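Local coordinates for protein ADP-dependent (S)-NAD(P)H-hydrate dehydratase (Streptococcus mutans, PDB 3BGK) that probably dehydrates the S-form of hydrated NADH and NADPH, a damaged form of the cofactors, at the expense of ADP, which becomes AMP and phosphate, at residues 65-70 and 92-97; 72-77 and 131-136; 181-186 and 217-222; 205-210 and 230-235. All coordinates share one frame; numbering follows the deposited sequence.

Contacts 1, 2 and 3 are buried, whereas contact 4 lies at the surface. The first two are neighbours, their centres about 8 Å apart, and they join directly through bonds from Gly66 to Pro133 and from Asn67 to Leu135; both also border a second subunit. Contacts 3 and 4 touch as well, where helix 203-210 packs beside strand 218-221, and contact 4 lies across the chain's centre from contacts 1 and 2. Chemistry follows place: contact 1 is mostly polar and backbone-led, contact 2 purely van der Waals, contact 3 a parallel strand pair ending in a phosphate site, and contact 4 a glutamine joined through water to two turn carbonyls. Contacts 1, 3 and 4 all reach one mixed sheet.

Contact 1 of 4, residues 65-70 and 92-97; sequences GGNYPY and ATHKDN
With OG1 of Thr93 anti to the backbone N (chi1 -176°), the hydroxyl reaches across to the glycine pair, and the imidazole of His94, turned the same way at its own first torsion (-174°), comes to lie beside Tyr68. Thr93 OG1 donates to Gly65 O at 3.1 Å, meeting the carbonyl 17° out of its plane. The same oxygen accepts from Asn97 ND2 at 2.9 Å, in the amide plane of Asn97, and this side-chain bond closes the turn that follows strand 88-93. Just before it, Gly65 N bonds to Ala92 O at 3.0 Å, carrying the pairing of strands 60-64 and 88-93 one step past the end of the first strand.

Farther out, Tyr68 CB sits over the middle of one face of the His94 ring, 4.2 Å from its centroid, as a CH-pi contact. At the ring's edge, NE2 makes a weak bond to Asp96 OD1. The phenol of Tyr68 leads away, and its OH is bonded to Glu115 and to the backbone N of Asp112, both of the second subunit; Asn67 ND2 instead bonds to Leu135 O. Gly66 has positive phi, and its backbone passes close to Thr93 OG1. The Thr93 hydroxyl thus both gives and receives a bond, leaving this buried oxygen well satisfied.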
loop_
_atom_site.group_PDB
_atom_site.type_symbol
_atom_site.label_atom_id
_atom_site.label_comp_id
_atom_site.label_asym_id
_atom_site.label_seq_id
_atom_site.Cartn_x
_atom_site.Cartn_y
_atom_site.Cartn_z
ATOM N N GLY A 65 -7.995 -19.574 -1.672
ATOM C CA GLY A 65 -7.730 -19.461 -0.246
ATOM C C GLY A 65 -7.994 -18.050 0.244
ATOM O O GLY A 65 -8.738 -17.302 -0.378
ATOM N N GLY A 66 -7.383 -17.684 1.367
ATOM C CA GLY A 66 -7.571 -16.349 1.923
ATOM C C GLY A 66 -8.994 -16.164 2.387
ATOM O O GLY A 66 -9.530 -15.051 2.373
ATOM N N ASN A 67 -9.609 -17.278 2.777
ATOM C CA ASN A 67 -10.914 -17.268 3.400
ATOM C C ASN A 67 -10.775 -16.573 4.744
ATOM O O ASN A 67 -9.767 -16.755 5.440
ATOM C CB ASN A 67 -11.412 -18.698 3.589
ATOM C CG ASN A 67 -12.880 -18.773 3.985
ATOM O OD1 ASN A 67 -13.597 -17.766 4.002
ATOM N ND2 ASN A 67 -13.335 -19.982 4.302
ATOM N N TYR A 68 -11.773 -15.757 5.078
ATOM C CA TYR A 68 -11.821 -15.056 6.357
ATOM C C TYR A 68 -11.600 -16.021 7.531
ATOM O O TYR A 68 -12.215 -17.093 7.578
ATOM C CB TYR A 68 -13.164 -14.322 6.519
ATOM C CG TYR A 68 -13.259 -13.527 7.802
ATOM C CD1 TYR A 68 -13.827 -14.081 8.947
ATOM C CD2 TYR A 68 -12.757 -12.229 7.875
ATOM C CE1 TYR A 68 -13.900 -13.355 10.135
ATOM C CE2 TYR A 68 -12.819 -11.497 9.051
ATOM C CZ TYR A 68 -13.392 -12.062 10.175
ATOM O OH TYR A 68 -13.461 -11.332 11.336
ATOM N N PRO A 69 -10.730 -15.645 8.486
ATOM C CA PRO A 69 -9.934 -14.421 8.519
ATOM C C PRO A 69 -8.475 -14.555 8.035
ATOM O O PRO A 69 -7.635 -13.714 8.368
ATOM C CB PRO A 69 -9.972 -14.056 10.008
ATOM C CG PRO A 69 -10.162 -15.390 10.737
ATOM C CD PRO A 69 -10.527 -16.437 9.710
ATOM N N TYR A 70 -8.182 -15.571 7.228
ATOM C CA TYR A 70 -6.799 -15.830 6.788
ATOM C C TYR A 70 -6.446 -15.248 5.406
ATOM O O TYR A 70 -5.754 -15.886 4.596
ATOM C CB TYR A 70 -6.490 -17.330 6.877
ATOM C CG TYR A 70 -6.988 -17.950 8.165
ATOM C CD1 TYR A 70 -8.119 -18.767 8.175
ATOM C CD2 TYR A 70 -6.352 -17.689 9.376
ATOM C CE1 TYR A 70 -8.592 -19.326 9.363
ATOM C CE2 TYR A 70 -6.821 -18.233 10.568
ATOM C CZ TYR A 70 -7.941 -19.048 10.555
ATOM O OH TYR A 70 -8.396 -19.592 11.733
ATOM N N ALA A 92 -8.919 -16.875 -6.150
ATOM C CA ALA A 92 -10.267 -17.063 -5.635
ATOM C C ALA A 92 -10.206 -16.895 -4.120
ATOM O O ALA A 92 -9.631 -17.727 -3.407
ATOM C CB ALA A 92 -10.797 -18.445 -6.002
ATOM N N THR A 93 -10.791 -15.815 -3.623
ATOM C CA THR A 93 -10.588 -15.442 -2.237
ATOM C C THR A 93 -11.852 -14.827 -1.637
ATOM O O THR A 93 -12.882 -14.712 -2.314
ATOM C CB THR A 93 -9.330 -14.520 -2.083
ATOM O OG1 THR A 93 -9.095 -14.239 -0.703
ATOM C CG2 THR A 93 -9.482 -13.206 -2.848
ATOM N N HIS A 94 -11.788 -14.459 -0.362
ATOM C CA HIS A 94 -12.928 -13.822 0.267
ATOM C C HIS A 94 -13.154 -12.422 -0.312
ATOM O O HIS A 94 -12.230 -11.614 -0.408
ATOM C CB HIS A 94 -12.770 -13.780 1.792
ATOM C CG HIS A 94 -13.977 -13.256 2.508
ATOM N ND1 HIS A 94 -15.100 -14.024 2.739
ATOM C CD2 HIS A 94 -14.241 -12.039 3.036
ATOM C CE1 HIS A 94 -16.003 -13.303 3.381
ATOM N NE2 HIS A 94 -15.507 -12.095 3.573
ATOM N N LYS A 95 -14.397 -12.178 -0.720
ATOM C CA LYS A 95 -14.908 -10.867 -1.123
ATOM C C LYS A 95 -14.207 -9.681 -0.430
ATOM O O LYS A 95 -13.710 -8.776 -1.105
ATOM C CB LYS A 95 -16.427 -10.862 -0.866
ATOM C CG LYS A 95 -17.152 -9.523 -0.899
ATOM C CD LYS A 95 -18.512 -9.655 -0.195
ATOM N N ASP A 96 -14.155 -9.701 0.904
ATOM C CA ASP A 96 -13.583 -8.594 1.706
ATOM C C ASP A 96 -12.042 -8.566 1.766
ATOM O O ASP A 96 -11.459 -7.771 2.499
ATOM C CB ASP A 96 -14.149 -8.617 3.139
ATOM C CG ASP A 96 -15.682 -8.618 3.180
ATOM O OD1 ASP A 96 -16.242 -8.923 4.257
ATOM O OD2 ASP A 96 -16.329 -8.316 2.149
ATOM N N ASN A 97 -11.395 -9.430 0.988
ATOM C CA ASN A 97 -9.942 -9.571 1.001
ATOM C C ASN A 97 -9.314 -9.186 -0.344
ATOM O O ASN A 97 -8.086 -9.111 -0.476
ATOM C CB ASN A 97 -9.576 -11.009 1.384
ATOM C CG ASN A 97 -8.086 -11.240 1.446
ATOM O OD1 ASN A 97 -7.354 -10.519 2.125
ATOM N ND2 ASN A 97 -7.625 -12.263 0.738
#

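Contact 2 of 4, residues 72-77 and 131-136; sequences GAIIMA and MGPGLA
Helix 71-83 presents its first turns to the bend after strand 128-131, where Gly132 to Leu135 form a type II beta turn closed by Leu135 N to Gly132 O at 3.0 Å. Pro133 and Gly134 take the two central positions. The backbones come nearest at Ala73 and Gly134, whose CA atoms are 5.3 Å apart; Gly134 has positive phi and, with no side chain of its own, lets the turn approach the helix here.

Three helix residues meet the turn. Ala73 CB points at the peptide between Pro133 and Gly134, lying 3.8 Å from Gly134 N. From the next position Ile74 brings the tip of its longer branch, CD1, to 3.6 Å from Pro133 CG, and the two side chains cross obliquely. Its CG1 is anti to the backbone N (chi1 -151°), which swings CD1 over toward the turn. One helical turn after Ala73, Ala77 CB approaches the same ring carbon at 4.2 Å, so Pro133 CG has a methyl of Ile74 and one of Ala77 near it. Contact between the two segments is van der Waals alone, with apolar groups on the helix and a proline and glycine on the turn.

Asp251, on helix 249-263, also touches Ala73 and Pro133. Ala73, Gly134 and Asp251 are all predicted to bind the hydrated NADPH, so this junction probably forms part of the wall of the substrate site. The small residues let helix and turn approach closely, and that stretch of wall therefore rests on shape and close packing between the two segments.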
loop_
_atom_site.group_PDB
_atom_site.type_symbol
_atom_site.label_atom_id
_atom_site.label_comp_id
_atom_site.label_asym_id
_atom_site.label_seq_id
_atom_site.Cartn_x
_atom_site.Cartn_y
_atom_site.Cartn_z
ATOM N N GLY A 72 -4.384 -12.656 4.473
ATOM C CA GLY A 72 -2.956 -12.403 4.232
ATOM C C GLY A 72 -2.199 -13.571 3.612
ATOM O O GLY A 72 -1.282 -13.374 2.804
ATOM N N ALA A 73 -2.592 -14.787 3.990
ATOM C CA ALA A 73 -1.991 -16.021 3.479
ATOM C C ALA A 73 -2.070 -16.139 1.957
ATOM O O ALA A 73 -1.089 -16.509 1.308
ATOM C CB ALA A 73 -2.633 -17.237 4.143
ATOM N N ILE A 74 -3.234 -15.826 1.388
ATOM C CA ILE A 74 -3.409 -15.919 -0.058
ATOM C C ILE A 74 -2.716 -14.751 -0.765
ATOM O O ILE A 74 -2.284 -14.894 -1.906
ATOM C CB ILE A 74 -4.891 -16.049 -0.475
ATOM C CG1 ILE A 74 -5.025 -16.828 -1.793
ATOM C CG2 ILE A 74 -5.567 -14.676 -0.587
ATOM C CD1 ILE A 74 -4.589 -18.293 -1.742
ATOM N N ILE A 75 -2.605 -13.614 -0.075
ATOM C CA ILE A 75 -1.872 -12.459 -0.577
ATOM C C ILE A 75 -0.380 -12.774 -0.652
ATOM O O ILE A 75 0.307 -12.325 -1.573
ATOM C CB ILE A 75 -2.090 -11.192 0.296
ATOM C CG1 ILE A 75 -3.559 -10.753 0.261
ATOM C CG2 ILE A 75 -1.188 -10.054 -0.170
ATOM C CD1 ILE A 75 -3.918 -9.638 1.257
HETATM N N MSE A 76 0.117 -13.549 0.306
HETATM C CA MSE A 76 1.545 -13.870 0.352
HETATM C C MSE A 76 1.919 -14.968 -0.625
HETATM O O MSE A 76 3.005 -14.947 -1.204
HETATM C CB MSE A 76 1.986 -14.209 1.770
HETATM C CG MSE A 76 2.129 -12.978 2.637
HETATM SE SE MSE A 76 2.633 -13.373 4.467
HETATM C CE MSE A 76 1.074 -14.389 5.074
ATOM N N ALA A 77 1.011 -15.918 -0.826
ATOM C CA ALA A 77 1.188 -16.919 -1.869
ATOM C C ALA A 77 1.080 -16.267 -3.253
ATOM O O ALA A 77 1.881 -16.554 -4.142
ATOM C CB ALA A 77 0.181 -18.037 -1.709
HETATM N N MSE A 131 -4.622 -24.749 -4.008
HETATM C CA MSE A 131 -5.701 -24.604 -3.058
HETATM C C MSE A 131 -5.190 -24.853 -1.648
HETATM O O MSE A 131 -4.461 -25.807 -1.411
HETATM C CB MSE A 131 -6.816 -25.572 -3.417
HETATM C CG MSE A 131 -8.060 -25.454 -2.570
HETATM SE SE MSE A 131 -9.331 -26.863 -3.014
HETATM C CE MSE A 131 -8.120 -28.391 -3.096
ATOM N N GLY A 132 -5.547 -23.974 -0.718
ATOM C CA GLY A 132 -5.303 -24.249 0.691
ATOM C C GLY A 132 -4.798 -23.145 1.600
ATOM O O GLY A 132 -5.191 -23.101 2.768
ATOM N N PRO A 133 -3.904 -22.268 1.098
ATOM C CA PRO A 133 -3.366 -21.262 2.021
ATOM C C PRO A 133 -4.454 -20.301 2.503
ATOM O O PRO A 133 -4.999 -19.524 1.720
ATOM C CB PRO A 133 -2.288 -20.538 1.194
ATOM C CG PRO A 133 -2.594 -20.838 -0.227
ATOM C CD PRO A 133 -3.341 -22.141 -0.263
ATOM N N GLY A 134 -4.784 -20.395 3.787
ATOM C CA GLY A 134 -5.836 -19.576 4.378
ATOM C C GLY A 134 -7.253 -19.982 4.011
ATOM O O GLY A 134 -8.197 -19.224 4.247
ATOM N N LEU A 135 -7.408 -21.177 3.442
ATOM C CA LEU A 135 -8.720 -21.690 3.037
ATOM C C LEU A 135 -9.672 -21.850 4.229
ATOM O O LEU A 135 -10.883 -21.681 4.089
ATOM C CB LEU A 135 -8.565 -23.032 2.300
ATOM C CG LEU A 135 -9.775 -23.703 1.626
ATOM C CD1 LEU A 135 -10.365 -22.832 0.520
ATOM C CD2 LEU A 135 -9.398 -25.064 1.071
ATOM N N ALA A 136 -9.102 -22.162 5.394
ATOM C CA ALA A 136 -9.860 -22.536 6.596
ATOM C C ALA A 136 -10.637 -23.844 6.390
ATOM O O ALA A 136 -10.398 -24.571 5.416
ATOM C CB ALA A 136 -10.778 -21.392 7.069
#

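Contact 3 of 4, residues 181-186 and 217-222; sequences IILTPH and TILVAK. With PO4 (phosphate ion), chain B.
Ile181 O opens the pairing by accepting a bond from Ile218 N (3.0 Å), while CG2 of Ile181 lies alongside the CG2 of Thr217. Ile182 stands next to Ile218, both side chains pointing the same way, toward the sheet face that helix 249-263 covers; its CG1 meets Ile218 CD1 at 4.1 Å. Leu183 turns to the other face, where its CB packs on Leu219 CD1 at 3.7 Å. Its N donates to Ile218 O and its O accepts from Val220 N (2.7 Å), a nearly straight bond of 177°. Strands 181-184 and 218-221 thus run parallel, 13° apart, as neighbours in the central mixed sheet of this three-layer alpha/beta sandwich, with the helices 189-192 and 203-210 in the connection between them.

Thr184 sets its CG2 beside Val220, and its hydroxyl bonds to Asp161 on the adjacent strand 157-161. Pro185 follows the strand: its ring crosses Leu219 at about a right angle, CD 3.6 Å from Leu219 CD1, and its carbonyl O lies close to Lys222 CG. The lysine chain, bent at chi3 (-88°), then runs past Thr184 O and lays CE over one face of the His186 ring, 4.0 Å from the centroid, while NZ forms a salt bridge with Asp161. His186, predicted to bind the hydrated NADPH as Lys222 is to bind AMP, donates from NE2 to O2 of a phosphate ion at 2.9 Å, and one water links NE2, Lys222 NZ and that same oxygen. The phosphate, probably from the crystallisation liquor, is also bonded to backbone N atoms of Gly248, Gly250 and Asp251.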
loop_
_atom_site.group_PDB
_atom_site.type_symbol
_atom_site.label_atom_id
_atom_site.label_comp_id
_atom_site.label_asym_id
_atom_site.label_seq_id
_atom_site.Cartn_x
_atom_site.Cartn_y
_atom_site.Cartn_z
ATOM N N ILE A 181 -0.029 -34.294 -8.521
ATOM C CA ILE A 181 -0.403 -33.789 -7.200
ATOM C C ILE A 181 0.845 -33.386 -6.427
ATOM O O ILE A 181 1.819 -34.144 -6.385
ATOM C CB ILE A 181 -1.130 -34.888 -6.385
ATOM C CG1 ILE A 181 -2.361 -35.412 -7.136
ATOM C CG2 ILE A 181 -1.472 -34.401 -4.962
ATOM C CD1 ILE A 181 -3.650 -34.602 -6.928
ATOM N N ILE A 182 0.816 -32.192 -5.832
ATOM C CA ILE A 182 1.852 -31.763 -4.892
ATOM C C ILE A 182 1.208 -31.476 -3.534
ATOM O O ILE A 182 0.239 -30.724 -3.448
ATOM C CB ILE A 182 2.643 -30.517 -5.383
ATOM C CG1 ILE A 182 3.224 -30.747 -6.786
ATOM C CG2 ILE A 182 3.747 -30.155 -4.389
ATOM C CD1 ILE A 182 3.958 -29.548 -7.378
ATOM N N LEU A 183 1.739 -32.095 -2.484
ATOM C CA LEU A 183 1.256 -31.858 -1.130
ATOM C C LEU A 183 2.281 -31.040 -0.353
ATOM O O LEU A 183 3.463 -31.369 -0.335
ATOM C CB LEU A 183 0.971 -33.182 -0.405
ATOM C CG LEU A 183 0.098 -34.261 -1.060
ATOM C CD1 LEU A 183 0.319 -35.592 -0.371
ATOM C CD2 LEU A 183 -1.387 -33.894 -1.074
ATOM N N THR A 184 1.822 -29.967 0.284
ATOM C CA THR A 184 2.695 -29.107 1.080
ATOM C C THR A 184 2.158 -28.928 2.510
ATOM O O THR A 184 1.756 -27.828 2.895
ATOM C CB THR A 184 2.915 -27.739 0.392
ATOM O OG1 THR A 184 1.652 -27.173 0.020
ATOM C CG2 THR A 184 3.756 -27.897 -0.857
ATOM N N PRO A 185 2.148 -30.013 3.309
ATOM C CA PRO A 185 1.586 -29.932 4.645
ATOM C C PRO A 185 2.615 -29.604 5.725
ATOM O O PRO A 185 3.800 -29.885 5.559
ATOM C CB PRO A 185 1.054 -31.347 4.866
ATOM C CG PRO A 185 1.971 -32.224 4.066
ATOM C CD PRO A 185 2.639 -31.374 3.016
ATOM N N HIS A 186 2.144 -29.021 6.826
ATOM C CA HIS A 186 2.956 -28.855 8.034
ATOM C C HIS A 186 3.134 -30.196 8.750
ATOM O O HIS A 186 2.438 -31.168 8.440
ATOM C CB HIS A 186 2.318 -27.826 8.974
ATOM C CG HIS A 186 2.550 -26.407 8.559
ATOM N ND1 HIS A 186 3.812 -25.858 8.455
ATOM C CD2 HIS A 186 1.683 -25.420 8.229
ATOM C CE1 HIS A 186 3.712 -24.597 8.072
ATOM N NE2 HIS A 186 2.430 -24.305 7.931
ATOM N N THR A 217 3.008 -38.369 -7.129
ATOM C CA THR A 217 2.758 -37.414 -6.051
ATOM C C THR A 217 4.055 -36.928 -5.417
ATOM O O THR A 217 4.923 -37.724 -5.051
ATOM C CB THR A 217 1.832 -38.013 -4.967
ATOM O OG1 THR A 217 0.659 -38.545 -5.591
ATOM C CG2 THR A 217 1.418 -36.962 -3.936
ATOM N N ILE A 218 4.179 -35.609 -5.319
ATOM C CA ILE A 218 5.302 -34.980 -4.642
ATOM C C ILE A 218 4.826 -34.486 -3.286
ATOM O O ILE A 218 3.761 -33.882 -3.178
ATOM C CB ILE A 218 5.888 -33.805 -5.466
ATOM C CG1 ILE A 218 6.328 -34.290 -6.850
ATOM C CG2 ILE A 218 7.065 -33.161 -4.738
ATOM C CD1 ILE A 218 6.271 -33.225 -7.917
ATOM N N LEU A 219 5.605 -34.776 -2.251
ATOM C CA LEU A 219 5.334 -34.262 -0.927
ATOM C C LEU A 219 6.459 -33.326 -0.521
ATOM O O LEU A 219 7.637 -33.678 -0.595
ATOM C CB LEU A 219 5.196 -35.402 0.081
ATOM C CG LEU A 219 5.008 -35.052 1.561
ATOM C CD1 LEU A 219 3.569 -34.683 1.840
ATOM C CD2 LEU A 219 5.428 -36.222 2.424
ATOM N N VAL A 220 6.082 -32.124 -0.110
ATOM C CA VAL A 220 7.024 -31.159 0.417
ATOM C C VAL A 220 6.782 -31.111 1.919
ATOM O O VAL A 220 5.815 -30.509 2.381
ATOM C CB VAL A 220 6.839 -29.758 -0.224
ATOM C CG1 VAL A 220 7.865 -28.779 0.312
ATOM C CG2 VAL A 220 6.930 -29.837 -1.740
ATOM N N ALA A 221 7.650 -31.774 2.675
ATOM C CA ALA A 221 7.480 -31.874 4.119
ATOM C C ALA A 221 8.034 -30.638 4.828
ATOM O O ALA A 221 9.137 -30.667 5.380
ATOM C CB ALA A 221 8.123 -33.159 4.655
ATOM N N LYS A 222 7.259 -29.554 4.801
ATOM C CA LYS A 222 7.644 -28.322 5.493
ATOM C C LYS A 222 7.896 -28.564 6.984
ATOM O O LYS A 222 7.040 -29.085 7.715
ATOM C CB LYS A 222 6.662 -27.164 5.236
ATOM C CG LYS A 222 5.445 -27.498 4.386
ATOM C CD LYS A 222 4.957 -26.291 3.587
ATOM C CE LYS A 222 3.965 -25.429 4.366
ATOM N NZ LYS A 222 3.258 -24.477 3.446
HETATM P P PO4 B . 3.074 -20.318 7.802
HETATM O O1 PO4 B . 2.999 -19.237 8.860
HETATM O O2 PO4 B . 2.186 -21.461 8.245
HETATM O O3 PO4 B . 2.563 -19.795 6.477
HETATM O O4 PO4 B . 4.503 -20.796 7.631
HETATM O O HOH W 1 1.972 -22.724 5.611
#

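Contact 4 of 4, residues 205-210 and 230-235; sequences ATQTAL and QGQKIG
The side chain of Gln207 reaches from helix 203-210 into the bend of the hairpin at Gln230 to Lys233, and crosses that of Gln232 at about a right angle. Their amide planes are 58° apart, and Gln207 OE1 stays 3.6 Å from Gln232 NE2, a polar approach short of a hydrogen bond. Gln207 gets there by a long, straight chain, with CG anti to the backbone N (chi1 -161°) and the next torsion also extended. The Gln207 side chain also crosses that of Ile234 at about a right angle, NE2 lying 3.4 Å from the terminal methyl CD1.

The polar link runs through one water, which accepts from Gln207 NE2 at 3.2 Å and donates to Gly231 O (2.7 Å) and Lys233 O. A helix side chain and two carbonyls of the type II' turn are thereby joined through a single molecule. Leu210, a turn later, rests its CD1 on the turn backbone, 4.3 Å from Gly231 N. Both Leu210 and Ile234 also rest on Tyr229 of strand 227-230, so helix 203-210 packs against the hairpin of strands 227-230 and 233-237, beside strand 218-221.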
loop_
_atom_site.group_PDB
_atom_site.type_symbol
_atom_site.label_atom_id
_atom_site.label_comp_id
_atom_site.label_asym_id
_atom_site.label_seq_id
_atom_site.Cartn_x
_atom_site.Cartn_y
_atom_site.Cartn_z
ATOM N N ALA A 205 9.073 -43.862 7.474
ATOM C CA ALA A 205 7.633 -43.885 7.738
ATOM C C ALA A 205 6.848 -42.971 6.790
ATOM O O ALA A 205 5.779 -43.347 6.300
ATOM C CB ALA A 205 7.358 -43.519 9.193
ATOM N N THR A 206 7.385 -41.773 6.548
ATOM C CA THR A 206 6.807 -40.809 5.603
ATOM C C THR A 206 6.830 -41.373 4.180
ATOM O O THR A 206 5.851 -41.267 3.441
ATOM C CB THR A 206 7.563 -39.455 5.660
ATOM O OG1 THR A 206 7.291 -38.802 6.907
ATOM C CG2 THR A 206 7.148 -38.539 4.525
ATOM N N GLN A 207 7.959 -41.984 3.825
ATOM C CA GLN A 207 8.176 -42.605 2.523
ATOM C C GLN A 207 7.173 -43.720 2.230
ATOM O O GLN A 207 6.707 -43.869 1.100
ATOM C CB GLN A 207 9.593 -43.169 2.473
ATOM C CG GLN A 207 10.115 -43.440 1.092
ATOM C CD GLN A 207 11.474 -44.093 1.119
ATOM O OE1 GLN A 207 11.618 -45.235 1.565
ATOM N NE2 GLN A 207 12.484 -43.377 0.634
ATOM N N THR A 208 6.853 -44.501 3.257
ATOM C CA THR A 208 5.940 -45.626 3.124
ATOM C C THR A 208 4.482 -45.157 3.104
ATOM O O THR A 208 3.641 -45.749 2.424
ATOM C CB THR A 208 6.196 -46.672 4.239
ATOM O OG1 THR A 208 7.549 -47.139 4.146
ATOM C CG2 THR A 208 5.248 -47.868 4.117
ATOM N N ALA A 209 4.192 -44.087 3.842
ATOM C CA ALA A 209 2.850 -43.499 3.851
ATOM C C ALA A 209 2.511 -42.811 2.522
ATOM O O ALA A 209 1.335 -42.586 2.218
ATOM C CB ALA A 209 2.701 -42.527 5.011
ATOM N N LEU A 210 3.542 -42.487 1.742
ATOM C CA LEU A 210 3.370 -41.870 0.430
ATOM C C LEU A 210 2.909 -42.904 -0.594
ATOM O O LEU A 210 2.076 -42.606 -1.452
ATOM C CB LEU A 210 4.675 -41.221 -0.036
ATOM C CG LEU A 210 4.681 -39.798 -0.603
ATOM C CD1 LEU A 210 6.016 -39.540 -1.267
ATOM C CD2 LEU A 210 3.550 -39.534 -1.586
ATOM N N GLN A 230 9.224 -37.875 -3.505
ATOM C CA GLN A 230 8.452 -38.458 -4.608
ATOM C C GLN A 230 8.972 -39.860 -4.897
ATOM O O GLN A 230 10.155 -40.040 -5.187
ATOM C CB GLN A 230 8.518 -37.612 -5.885
ATOM C CG GLN A 230 7.580 -38.114 -6.980
ATOM C CD GLN A 230 7.981 -37.680 -8.381
ATOM O OE1 GLN A 230 9.160 -37.681 -8.735
ATOM N NE2 GLN A 230 6.994 -37.322 -9.190
ATOM N N GLY A 231 8.079 -40.844 -4.812
ATOM C CA GLY A 231 8.444 -42.247 -4.987
ATOM C C GLY A 231 9.518 -42.656 -3.998
ATOM O O GLY A 231 9.295 -42.647 -2.786
ATOM N N GLN A 232 10.691 -42.991 -4.527
ATOM C CA GLN A 232 11.831 -43.411 -3.709
ATOM C C GLN A 232 12.898 -42.316 -3.610
ATOM O O GLN A 232 14.033 -42.581 -3.215
ATOM C CB GLN A 232 12.436 -44.716 -4.260
ATOM C CG GLN A 232 11.518 -45.945 -4.152
ATOM C CD GLN A 232 11.195 -46.331 -2.709
ATOM O OE1 GLN A 232 10.043 -46.627 -2.377
ATOM N NE2 GLN A 232 12.210 -46.323 -1.844
ATOM N N LYS A 233 12.521 -41.088 -3.964
ATOM C CA LYS A 233 13.443 -39.952 -3.942
ATOM C C LYS A 233 13.206 -39.075 -2.716
ATOM O O LYS A 233 12.062 -38.767 -2.372
ATOM C CB LYS A 233 13.305 -39.112 -5.218
ATOM C CG LYS A 233 13.565 -39.875 -6.515
ATOM C CD LYS A 233 13.722 -38.935 -7.711
ATOM C CE LYS A 233 12.390 -38.639 -8.398
ATOM N NZ LYS A 233 12.578 -37.787 -9.621
ATOM N N ILE A 234 14.293 -38.692 -2.052
ATOM C CA ILE A 234 14.228 -37.724 -0.963
ATOM C C ILE A 234 15.278 -36.643 -1.190
ATOM O O ILE A 234 16.465 -36.936 -1.314
ATOM C CB ILE A 234 14.421 -38.374 0.432
ATOM C CG1 ILE A 234 13.490 -39.583 0.609
ATOM C CG2 ILE A 234 14.181 -37.343 1.547
ATOM C CD1 ILE A 234 13.918 -40.546 1.711
ATOM N N GLY A 235 14.825 -35.395 -1.252
ATOM C CA GLY A 235 15.714 -34.254 -1.425
ATOM C C GLY A 235 15.867 -33.482 -0.134
ATOM O O GLY A 235 14.883 -33.209 0.544
HETATM O O HOH W 2 10.808 -41.238 -1.044
#